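Local coordinates for protein CD180 antigen (PDB 3T6Q) that may cooperate with MD-1 and TLR4 in the innate immune response of B-cells to bacterial lipopolysaccharide, leading to NF-kappa-B activation, at residues D75-T89 with T99-I113. Numbering follows the deposited sequence.
Sequences DTFQSQHRLDTLVLT and TALSGPKALKHLFFI. With NAG (2-acetamido-2-deoxy-beta-D-glucopyranose), chain R.
L86 and L110 lie side by side in strands 85-87 and 109-111, neighbouring turns of the leucine-rich repeat solenoid; the strand axes differ by 2°, which makes the pairing parallel. Its backbone ladder runs from H109 N to D84 O, L86 N to H109 O, F111 N to L86 O (3.0 Å, 170° at the hydrogen) and L88 N to F111 O. D84 O also accepts from K108 N, 2.9 Å away.

On the leucine face, chi1 of L86 (173°) directs CG anti to the backbone N, and chi2 then sets CD2 against L110 CD1 and, at 3.8 Å, L101 CD2. L86 CD2 also lies over one face of the F77 ring, offset toward the rim, while T76 CG2 sits over the centre of the opposite face. Further along, L83 CB meets P104 CB (3.6 Å) and L83 CD1 meets L107 CD1.

On the other strand face, T85 OG1 lies near the H109 ring plane at CD2 (3.6 Å), while H109 ND1 is hydrogen-bonded to S133 OG. K108 bends its chain round D84 OD1 (CE at 3.3 Å), its NZ forming a salt bridge with E132.

Away from the strands, F77 N donates a hydrogen bond to A100 O, and Q78 NE2 donates to O7 of an N-acetylglucosamine. Water 1 bridges D75 OD2, at 2.8 Å, and T99 OG1, at 3.1 Å.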
ATOM      1  N   ASP A  75      12.398 -22.239   4.127  1.00 28.82           N
ATOM      2  CA  ASP A  75      12.683 -22.700   5.486  1.00 27.86           C
ATOM      3  C   ASP A  75      13.154 -21.651   6.492  1.00 26.94           C
ATOM      4  O   ASP A  75      13.876 -21.978   7.438  1.00 24.45           O
ATOM      5  CB  ASP A  75      13.724 -23.847   5.420  1.00 36.58           C
ATOM      6  CG  ASP A  75      13.256 -25.006   4.542  1.00 38.87           C
ATOM      7  OD1 ASP A  75      12.136 -25.506   4.774  1.00 38.63           O
ATOM      8  OD2 ASP A  75      13.991 -25.413   3.608  1.00 39.74           O
ATOM      9  N   THR A  76      12.726 -20.385   6.338  1.00 23.47           N
ATOM     10  CA  THR A  76      13.111 -19.362   7.314  1.00 21.83           C
ATOM     11  C   THR A  76      12.781 -19.759   8.796  1.00 23.99           C
ATOM     12  O   THR A  76      13.548 -19.454   9.754  1.00 26.41           O
ATOM     13  CB  THR A  76      12.443 -17.994   6.964  1.00 23.94           C
ATOM     14  OG1 THR A  76      13.012 -17.484   5.737  1.00 21.94           O
ATOM     15  CG2 THR A  76      12.670 -17.002   8.067  1.00 21.60           C
ATOM     16  N   PHE A  77      11.634 -20.401   8.971  1.00 20.94           N
ATOM     17  CA  PHE A  77      11.109 -20.716  10.332  1.00 22.22           C
ATOM     18  C   PHE A  77      11.212 -22.208  10.627  1.00 24.37           C
ATOM     19  O   PHE A  77      10.409 -22.776  11.394  1.00 20.55           O
ATOM     20  CB  PHE A  77       9.667 -20.203  10.461  1.00 19.10           C
ATOM     21  CG  PHE A  77       9.589 -18.706  10.327  1.00 18.72           C
ATOM     22  CD1 PHE A  77       9.058 -18.126   9.184  1.00 22.21           C
ATOM     23  CD2 PHE A  77      10.146 -17.884  11.315  1.00 19.26           C
ATOM     24  CE1 PHE A  77       9.039 -16.731   9.048  1.00 21.36           C
ATOM     25  CE2 PHE A  77      10.113 -16.490  11.187  1.00 19.17           C
ATOM     26  CZ  PHE A  77       9.567 -15.927  10.050  1.00 18.43           C
ATOM     27  N   GLN A  78      12.220 -22.843  10.017  1.00 27.49           N
ATOM     28  CA  GLN A  78      12.326 -24.321  10.058  1.00 27.97           C
ATOM     29  C   GLN A  78      12.397 -24.875  11.458  1.00 23.07           C
ATOM     30  O   GLN A  78      11.890 -25.957  11.678  1.00 29.50           O
ATOM     31  CB  GLN A  78      13.531 -24.855   9.226  1.00 30.59           C
ATOM     32  CG  GLN A  78      14.881 -24.388   9.727  1.00 31.16           C
ATOM     33  CD  GLN A  78      16.020 -24.839   8.828  1.00 31.77           C
ATOM     34  OE1 GLN A  78      15.793 -25.420   7.767  1.00 33.54           O
ATOM     35  NE2 GLN A  78      17.244 -24.564   9.250  1.00 38.20           N
ATOM     36  N   SER A  79      13.024 -24.161  12.407  1.00 27.37           N
ATOM     37  CA  SER A  79      13.203 -24.720  13.755  1.00 30.49           C
ATOM     38  C   SER A  79      12.139 -24.300  14.762  1.00 30.85           C
ATOM     39  O   SER A  79      12.241 -24.646  15.959  1.00 27.70           O
ATOM     40  CB  SER A  79      14.565 -24.358  14.344  1.00 33.65           C
ATOM     41  OG  SER A  79      15.643 -24.793  13.530  1.00 37.47           O
ATOM     42  N   GLN A  80      11.148 -23.524  14.305  1.00 26.22           N
ATOM     43  CA  GLN A  80      10.133 -22.924  15.202  1.00 21.49           C
ATOM     44  C   GLN A  80       8.887 -23.832  15.256  1.00 24.33           C
ATOM     45  O   GLN A  80       7.764 -23.411  14.979  1.00 22.13           O
ATOM     46  CB  GLN A  80       9.773 -21.495  14.704  1.00 20.89           C
ATOM     47  CG  GLN A  80      10.729 -20.423  15.204  1.00 22.40           C
ATOM     48  CD  GLN A  80      12.097 -20.532  14.552  1.00 23.06           C
ATOM     49  OE1 GLN A  80      12.221 -20.354  13.330  1.00 27.58           O
ATOM     50  NE2 GLN A  80      13.122 -20.783  15.346  1.00 26.58           N
ATOM     51  N   HIS A  81       9.109 -25.091  15.625  1.00 23.53           N
ATOM     52  CA  HIS A  81       8.080 -26.110  15.717  1.00 26.14           C
ATOM     53  C   HIS A  81       7.046 -25.737  16.771  1.00 23.99           C
ATOM     54  O   HIS A  81       5.878 -26.127  16.667  1.00 23.41           O
ATOM     55  CB  HIS A  81       8.765 -27.468  16.070  1.00 28.08           C
ATOM     56  CG  HIS A  81       9.583 -28.084  14.918  1.00 34.26           C
ATOM     57  ND1 HIS A  81       9.700 -29.422  14.732  1.00 33.00           N
ATOM     58  CD2 HIS A  81      10.334 -27.486  13.896  1.00 39.91           C
ATOM     59  CE1 HIS A  81      10.457 -29.676  13.636  1.00 36.65           C
ATOM     60  NE2 HIS A  81      10.864 -28.490  13.131  1.00 39.46           N
ATOM     61  N   ARG A  82       7.466 -24.978  17.793  1.00 23.76           N
ATOM     62  CA  ARG A  82       6.567 -24.635  18.900  1.00 26.48           C
ATOM     63  C   ARG A  82       5.920 -23.228  18.719  1.00 24.83           C
ATOM     64  O   ARG A  82       5.240 -22.731  19.598  1.00 26.98           O
ATOM     65  CB  ARG A  82       7.283 -24.766  20.248  1.00 29.31           C
ATOM     66  CG  ARG A  82       7.830 -26.180  20.545  1.00 36.02           C
ATOM     67  CD  ARG A  82       7.802 -26.536  22.035  1.00 43.57           C
ATOM     68  NE  ARG A  82       8.508 -25.539  22.846  1.00 58.51           N
ATOM     69  CZ  ARG A  82       7.954 -24.743  23.770  1.00 61.04           C
ATOM     70  NH1 ARG A  82       6.653 -24.817  24.069  1.00 53.95           N
ATOM     71  NH2 ARG A  82       8.721 -23.857  24.407  1.00 49.57           N
ATOM     72  N   LEU A  83       6.114 -22.602  17.565  1.00 25.26           N
ATOM     73  CA  LEU A  83       5.691 -21.198  17.384  1.00 22.60           C
ATOM     74  C   LEU A  83       4.166 -21.064  17.443  1.00 21.99           C
ATOM     75  O   LEU A  83       3.437 -21.771  16.736  1.00 24.38           O
ATOM     76  CB  LEU A  83       6.176 -20.684  16.033  1.00 28.90           C
ATOM     77  CG  LEU A  83       6.919 -19.341  15.956  1.00 34.75           C
ATOM     78  CD1 LEU A  83       6.622 -18.680  14.624  1.00 23.08           C
ATOM     79  CD2 LEU A  83       6.748 -18.382  17.105  1.00 28.24           C
ATOM     80  N   ASP A  84       3.700 -20.182  18.322  1.00 24.11           N
ATOM     81  CA  ASP A  84       2.258 -19.920  18.494  1.00 24.58           C
ATOM     82  C   ASP A  84       1.818 -18.613  17.769  1.00 20.37           C
ATOM     83  O   ASP A  84       0.791 -18.602  17.106  1.00 22.02           O
ATOM     84  CB  ASP A  84       1.960 -19.838  19.997  1.00 30.59           C
ATOM     85  CG  ASP A  84       0.471 -19.682  20.304  1.00 40.51           C
ATOM     86  OD1 ASP A  84      -0.334 -20.535  19.880  1.00 53.49           O
ATOM     87  OD2 ASP A  84       0.097 -18.715  20.993  1.00 49.61           O
ATOM     88  N   THR A  85       2.617 -17.546  17.895  1.00 19.97           N
ATOM     89  CA  THR A  85       2.293 -16.201  17.326  1.00 21.15           C
ATOM     90  C   THR A  85       3.497 -15.739  16.536  1.00 18.03           C
ATOM     91  O   THR A  85       4.620 -15.811  17.028  1.00 20.69           O
ATOM     92  CB  THR A  85       1.996 -15.190  18.459  1.00 24.52           C
ATOM     93  OG1 THR A  85       0.806 -15.620  19.120  1.00 23.05           O
ATOM     94  CG2 THR A  85       1.749 -13.718  17.934  1.00 21.51           C
ATOM     95  N   LEU A  86       3.268 -15.319  15.301  1.00 18.66           N
ATOM     96  CA  LEU A  86       4.354 -14.707  14.530  1.00 17.30           C
ATOM     97  C   LEU A  86       3.863 -13.322  14.031  1.00 18.17           C
ATOM     98  O   LEU A  86       2.781 -13.233  13.476  1.00 19.47           O
ATOM     99  CB  LEU A  86       4.650 -15.611  13.345  1.00 16.90           C
ATOM    100  CG  LEU A  86       5.655 -15.055  12.293  1.00 17.14           C
ATOM    101  CD1 LEU A  86       6.976 -14.768  12.960  1.00 17.52           C
ATOM    102  CD2 LEU A  86       5.732 -16.020  11.115  1.00 17.21           C
ATOM    103  N   VAL A  87       4.627 -12.264  14.295  1.00 18.25           N
ATOM    104  CA  VAL A  87       4.185 -10.908  13.891  1.00 17.77           C
ATOM    105  C   VAL A  87       5.141 -10.379  12.808  1.00 18.45           C
ATOM    106  O   VAL A  87       6.310 -10.141  13.098  1.00 18.43           O
ATOM    107  CB  VAL A  87       4.228  -9.952  15.076  1.00 19.52           C
ATOM    108  CG1 VAL A  87       3.604  -8.585  14.723  1.00 17.54           C
ATOM    109  CG2 VAL A  87       3.492 -10.532  16.307  1.00 17.57           C
ATOM    110  N   LEU A  88       4.653 -10.235  11.580  1.00 17.05           N
ATOM    111  CA  LEU A  88       5.484  -9.710  10.457  1.00 18.99           C
ATOM    112  C   LEU A  88       4.978  -8.349   9.976  1.00 19.39           C
ATOM    113  O   LEU A  88       5.264  -7.905   8.856  1.00 18.54           O
ATOM    114  CB  LEU A  88       5.494 -10.718   9.285  1.00 19.71           C
ATOM    115  CG  LEU A  88       6.506 -11.862   9.587  1.00 22.04           C
ATOM    116  CD1 LEU A  88       6.119 -13.051   8.716  1.00 21.31           C
ATOM    117  CD2 LEU A  88       7.970 -11.437   9.346  1.00 22.27           C
ATOM    118  N   THR A  89       4.166  -7.735  10.813  1.00 18.99           N
ATOM    119  CA  THR A  89       3.537  -6.455  10.518  1.00 19.74           C
ATOM    120  C   THR A  89       4.559  -5.383  10.092  1.00 18.35           C
ATOM    121  O   THR A  89       5.621  -5.279  10.694  1.00 16.81           O
ATOM    122  CB  THR A  89       2.774  -5.998  11.765  1.00 18.32           C
ATOM    123  OG1 THR A  89       1.662  -6.902  11.926  1.00 18.41           O
ATOM    124  CG2 THR A  89       2.219  -4.537  11.574  1.00 17.05           C
ATOM    125  N   THR A  99       8.068 -22.707   1.337  1.00 28.47           N
ATOM    126  CA  THR A  99       8.445 -23.446   2.561  1.00 24.96           C
ATOM    127  C   THR A  99       8.821 -22.558   3.765  1.00 25.45           C
ATOM    128  O   THR A  99       9.340 -23.048   4.778  1.00 22.76           O
ATOM    129  CB  THR A  99       9.612 -24.442   2.286  1.00 28.77           C
ATOM    130  OG1 THR A  99      10.829 -23.717   2.037  1.00 28.44           O
ATOM    131  CG2 THR A  99       9.307 -25.312   1.106  1.00 27.24           C
ATOM    132  N   ALA A 100       8.583 -21.246   3.662  1.00 22.97           N
ATOM    133  CA  ALA A 100       9.008 -20.335   4.718  1.00 24.17           C
ATOM    134  C   ALA A 100       8.384 -20.728   6.048  1.00 24.11           C
ATOM    135  O   ALA A 100       9.057 -20.688   7.096  1.00 23.65           O
ATOM    136  CB  ALA A 100       8.642 -18.886   4.369  1.00 25.32           C
ATOM    137  N   LEU A 101       7.119 -21.163   6.002  1.00 23.03           N
ATOM    138  CA  LEU A 101       6.401 -21.558   7.229  1.00 26.32           C
ATOM    139  C   LEU A 101       6.282 -23.084   7.426  1.00 28.54           C
ATOM    140  O   LEU A 101       5.312 -23.557   8.028  1.00 30.34           O
ATOM    141  CB  LEU A 101       4.992 -20.931   7.221  1.00 24.58           C
ATOM    142  CG  LEU A 101       4.902 -19.407   7.389  1.00 25.18           C
ATOM    143  CD1 LEU A 101       3.488 -18.926   7.054  1.00 23.75           C
ATOM    144  CD2 LEU A 101       5.280 -19.062   8.826  1.00 26.51           C
ATOM    145  N   SER A 102       7.273 -23.843   6.954  1.00 29.63           N
ATOM    146  CA  SER A 102       7.263 -25.312   7.088  1.00 30.75           C
ATOM    147  C   SER A 102       7.427 -25.738   8.547  1.00 30.35           C
ATOM    148  O   SER A 102       6.837 -26.710   8.979  1.00 34.99           O
ATOM    149  CB  SER A 102       8.361 -25.948   6.204  1.00 36.04           C
ATOM    150  OG  SER A 102       9.675 -25.588   6.691  1.00 44.51           O
ATOM    151  N   GLY A 103       8.233 -24.991   9.292  1.00 28.88           N
ATOM    152  CA  GLY A 103       8.527 -25.252  10.688  1.00 25.77           C
ATOM    153  C   GLY A 103       7.337 -25.145  11.647  1.00 29.25           C
ATOM    154  O   GLY A 103       7.025 -26.107  12.370  1.00 27.59           O
ATOM    155  N   PRO A 104       6.661 -23.984  11.675  1.00 27.27           N
ATOM    156  CA  PRO A 104       5.584 -23.770  12.673  1.00 28.11           C
ATOM    157  C   PRO A 104       4.205 -24.343  12.305  1.00 31.95           C
ATOM    158  O   PRO A 104       3.236 -23.588  12.048  1.00 28.40           O
ATOM    159  CB  PRO A 104       5.524 -22.246  12.808  1.00 27.50           C
ATOM    160  CG  PRO A 104       6.162 -21.699  11.574  1.00 27.68           C
ATOM    161  CD  PRO A 104       7.036 -22.744  10.964  1.00 27.35           C
ATOM    162  N   LYS A 105       4.101 -25.669  12.302  1.00 27.26           N
ATOM    163  CA  LYS A 105       2.893 -26.298  11.843  1.00 29.91           C
ATOM    164  C   LYS A 105       1.722 -26.089  12.829  1.00 25.14           C
ATOM    165  O   LYS A 105       0.573 -26.132  12.396  1.00 29.45           O
ATOM    166  CB  LYS A 105       3.120 -27.800  11.540  1.00 33.61           C
ATOM    167  CG  LYS A 105       4.011 -28.115  10.321  1.00 34.71           C
ATOM    168  CD  LYS A 105       4.015 -29.623  10.020  1.00 34.12           C
ATOM    169  CE  LYS A 105       5.114 -30.146   9.098  1.00 34.81           C
ATOM    170  NZ  LYS A 105       6.129 -29.193   8.568  1.00 33.01           N
ATOM    171  N   ALA A 106       2.006 -25.847  14.115  1.00 26.45           N
ATOM    172  CA  ALA A 106       0.951 -25.525  15.111  1.00 29.03           C
ATOM    173  C   ALA A 106       0.734 -24.010  15.307  1.00 26.84           C
ATOM    174  O   ALA A 106       0.146 -23.594  16.314  1.00 26.60           O
ATOM    175  CB  ALA A 106       1.202 -26.196  16.474  1.00 26.27           C
ATOM    176  N   LEU A 107       1.193 -23.194  14.352  1.00 25.78           N
ATOM    177  CA  LEU A 107       0.997 -21.739  14.465  1.00 23.98           C
ATOM    178  C   LEU A 107      -0.484 -21.402  14.686  1.00 22.55           C
ATOM    179  O   LEU A 107      -1.339 -21.944  13.996  1.00 25.42           O
ATOM    180  CB  LEU A 107       1.463 -21.038  13.201  1.00 22.97           C
ATOM    181  CG  LEU A 107       1.654 -19.519  13.388  1.00 23.72           C
ATOM    182  CD1 LEU A 107       2.829 -19.217  14.324  1.00 24.92           C
ATOM    183  CD2 LEU A 107       1.778 -18.872  12.041  1.00 25.29           C
ATOM    184  N   LYS A 108      -0.776 -20.498  15.618  1.00 21.92           N
ATOM    185  CA  LYS A 108      -2.179 -20.106  15.856  1.00 24.05           C
ATOM    186  C   LYS A 108      -2.585 -18.699  15.373  1.00 22.04           C
ATOM    187  O   LYS A 108      -3.694 -18.519  14.844  1.00 25.62           O
ATOM    188  CB  LYS A 108      -2.554 -20.335  17.303  1.00 28.20           C
ATOM    189  CG  LYS A 108      -2.467 -21.837  17.662  1.00 30.57           C
ATOM    190  CD  LYS A 108      -3.512 -22.289  18.648  1.00 48.27           C
ATOM    191  CE  LYS A 108      -3.429 -21.542  19.962  1.00 46.30           C
ATOM    192  NZ  LYS A 108      -4.655 -21.765  20.789  1.00 53.03           N
ATOM    193  N   HIS A 109      -1.663 -17.744  15.480  1.00 21.31           N
ATOM    194  CA  HIS A 109      -1.989 -16.320  15.174  1.00 20.12           C
ATOM    195  C   HIS A 109      -0.876 -15.739  14.331  1.00 20.53           C
ATOM    196  O   HIS A 109       0.307 -15.805  14.689  1.00 18.73           O
ATOM    197  CB  HIS A 109      -2.095 -15.542  16.480  1.00 19.36           C
ATOM    198  CG  HIS A 109      -2.905 -16.266  17.563  1.00 22.56           C
ATOM    199  ND1 HIS A 109      -4.230 -16.446  17.470  1.00 23.11           N
ATOM    200  CD2 HIS A 109      -2.501 -16.890  18.757  1.00 24.67           C
ATOM    201  CE1 HIS A 109      -4.677 -17.133  18.574  1.00 24.20           C
ATOM    202  NE2 HIS A 109      -3.611 -17.398  19.353  1.00 28.42           N
ATOM    203  N   LEU A 110      -1.254 -15.163  13.217  1.00 20.11           N
ATOM    204  CA  LEU A 110      -0.254 -14.617  12.301  1.00 18.87           C
ATOM    205  C   LEU A 110      -0.683 -13.189  11.977  1.00 20.92           C
ATOM    206  O   LEU A 110      -1.845 -12.979  11.597  1.00 19.92           O
ATOM    207  CB  LEU A 110      -0.179 -15.470  11.029  1.00 17.04           C
ATOM    208  CG  LEU A 110       0.680 -14.954   9.856  1.00 20.33           C
ATOM    209  CD1 LEU A 110       2.122 -14.849  10.292  1.00 16.31           C
ATOM    210  CD2 LEU A 110       0.605 -15.881   8.657  1.00 21.38           C
ATOM    211  N   PHE A 111       0.240 -12.237  12.148  1.00 18.09           N
ATOM    212  CA  PHE A 111      -0.016 -10.804  11.824  1.00 19.39           C
ATOM    213  C   PHE A 111       0.810 -10.425  10.589  1.00 20.43           C
ATOM    214  O   PHE A 111       2.056 -10.552  10.563  1.00 18.88           O
ATOM    215  CB  PHE A 111       0.361  -9.947  13.009  1.00 19.79           C
ATOM    216  CG  PHE A 111      -0.479 -10.233  14.249  1.00 23.67           C
ATOM    217  CD1 PHE A 111      -1.558  -9.406  14.589  1.00 21.36           C
ATOM    218  CD2 PHE A 111      -0.265 -11.409  15.013  1.00 22.39           C
ATOM    219  CE1 PHE A 111      -2.335  -9.657  15.732  1.00 19.97           C
ATOM    220  CE2 PHE A 111      -1.077 -11.694  16.134  1.00 25.25           C
ATOM    221  CZ  PHE A 111      -2.110 -10.809  16.488  1.00 24.85           C
ATOM    222  N   PHE A 112       0.108 -10.011   9.565  1.00 19.01           N
ATOM    223  CA  PHE A 112       0.719  -9.642   8.281  1.00 19.32           C
ATOM    224  C   PHE A 112       0.194  -8.249   7.880  1.00 18.36           C
ATOM    225  O   PHE A 112      -0.048  -7.974   6.715  1.00 17.30           O
ATOM    226  CB  PHE A 112       0.341 -10.687   7.234  1.00 20.64           C
ATOM    227  CG  PHE A 112       1.518 -11.318   6.562  1.00 25.06           C
ATOM    228  CD1 PHE A 112       1.876 -10.941   5.268  1.00 29.88           C
ATOM    229  CD2 PHE A 112       2.256 -12.309   7.217  1.00 28.43           C
ATOM    230  CE1 PHE A 112       2.959 -11.517   4.634  1.00 25.83           C
ATOM    231  CE2 PHE A 112       3.340 -12.912   6.572  1.00 26.91           C
ATOM    232  CZ  PHE A 112       3.694 -12.496   5.302  1.00 28.89           C
ATOM    233  N   ILE A 113       0.054  -7.374   8.872  1.00 16.51           N
ATOM    234  CA  ILE A 113      -0.549  -6.045   8.674  1.00 16.64           C
ATOM    235  C   ILE A 113       0.416  -5.120   7.896  1.00 16.62           C
ATOM    236  O   ILE A 113       1.616  -5.071   8.165  1.00 17.81           O
ATOM    237  CB  ILE A 113      -0.966  -5.463  10.071  1.00 17.36           C
ATOM    238  CG1 ILE A 113      -2.124  -6.282  10.672  1.00 15.58           C
ATOM    239  CG2 ILE A 113      -1.330  -3.965   9.999  1.00 16.98           C
ATOM    240  CD1 ILE A 113      -2.295  -6.118  12.189  1.00 17.23           C
TER
HETATM  241  C1  NAG R 702      20.583 -23.420   4.900  1.00 47.57           C
HETATM  242  C2  NAG R 702      21.364 -24.523   5.637  1.00 42.35           C
HETATM  243  C3  NAG R 702      22.637 -24.899   4.847  1.00 46.25           C
HETATM  244  C4  NAG R 702      22.423 -25.017   3.329  1.00 49.12           C
HETATM  245  C5  NAG R 702      21.724 -23.745   2.862  1.00 51.46           C
HETATM  246  C6  NAG R 702      21.505 -23.619   1.360  1.00 53.64           C
HETATM  247  C7  NAG R 702      20.787 -24.480   8.050  1.00 40.76           C
HETATM  248  C8  NAG R 702      21.140 -24.052   9.437  1.00 40.46           C
HETATM  249  N2  NAG R 702      21.624 -24.163   7.035  1.00 40.22           N
HETATM  250  O3  NAG R 702      23.073 -26.156   5.288  1.00 58.35           O
HETATM  251  O4  NAG R 702      23.659 -25.226   2.667  1.00 57.87           O
HETATM  252  O5  NAG R 702      20.473 -23.717   3.509  1.00 45.27           O
HETATM  253  O6  NAG R 702      20.555 -24.567   0.968  1.00 50.12           O
HETATM  254  O7  NAG R 702      19.740 -25.118   7.915  1.00 37.22           O
HETATM  255  O   HOH W   1      12.838 -25.879   1.091  1.00 45.54           O
HETATM  256  O   HOH W   2       4.001 -24.336  15.728  1.00 25.50           O
HETATM  257  O   HOH W   3       4.848 -27.558  14.798  1.00 40.59           O
HETATM  258  O   HOH W   4       0.778 -23.156  19.082  1.00 52.33           O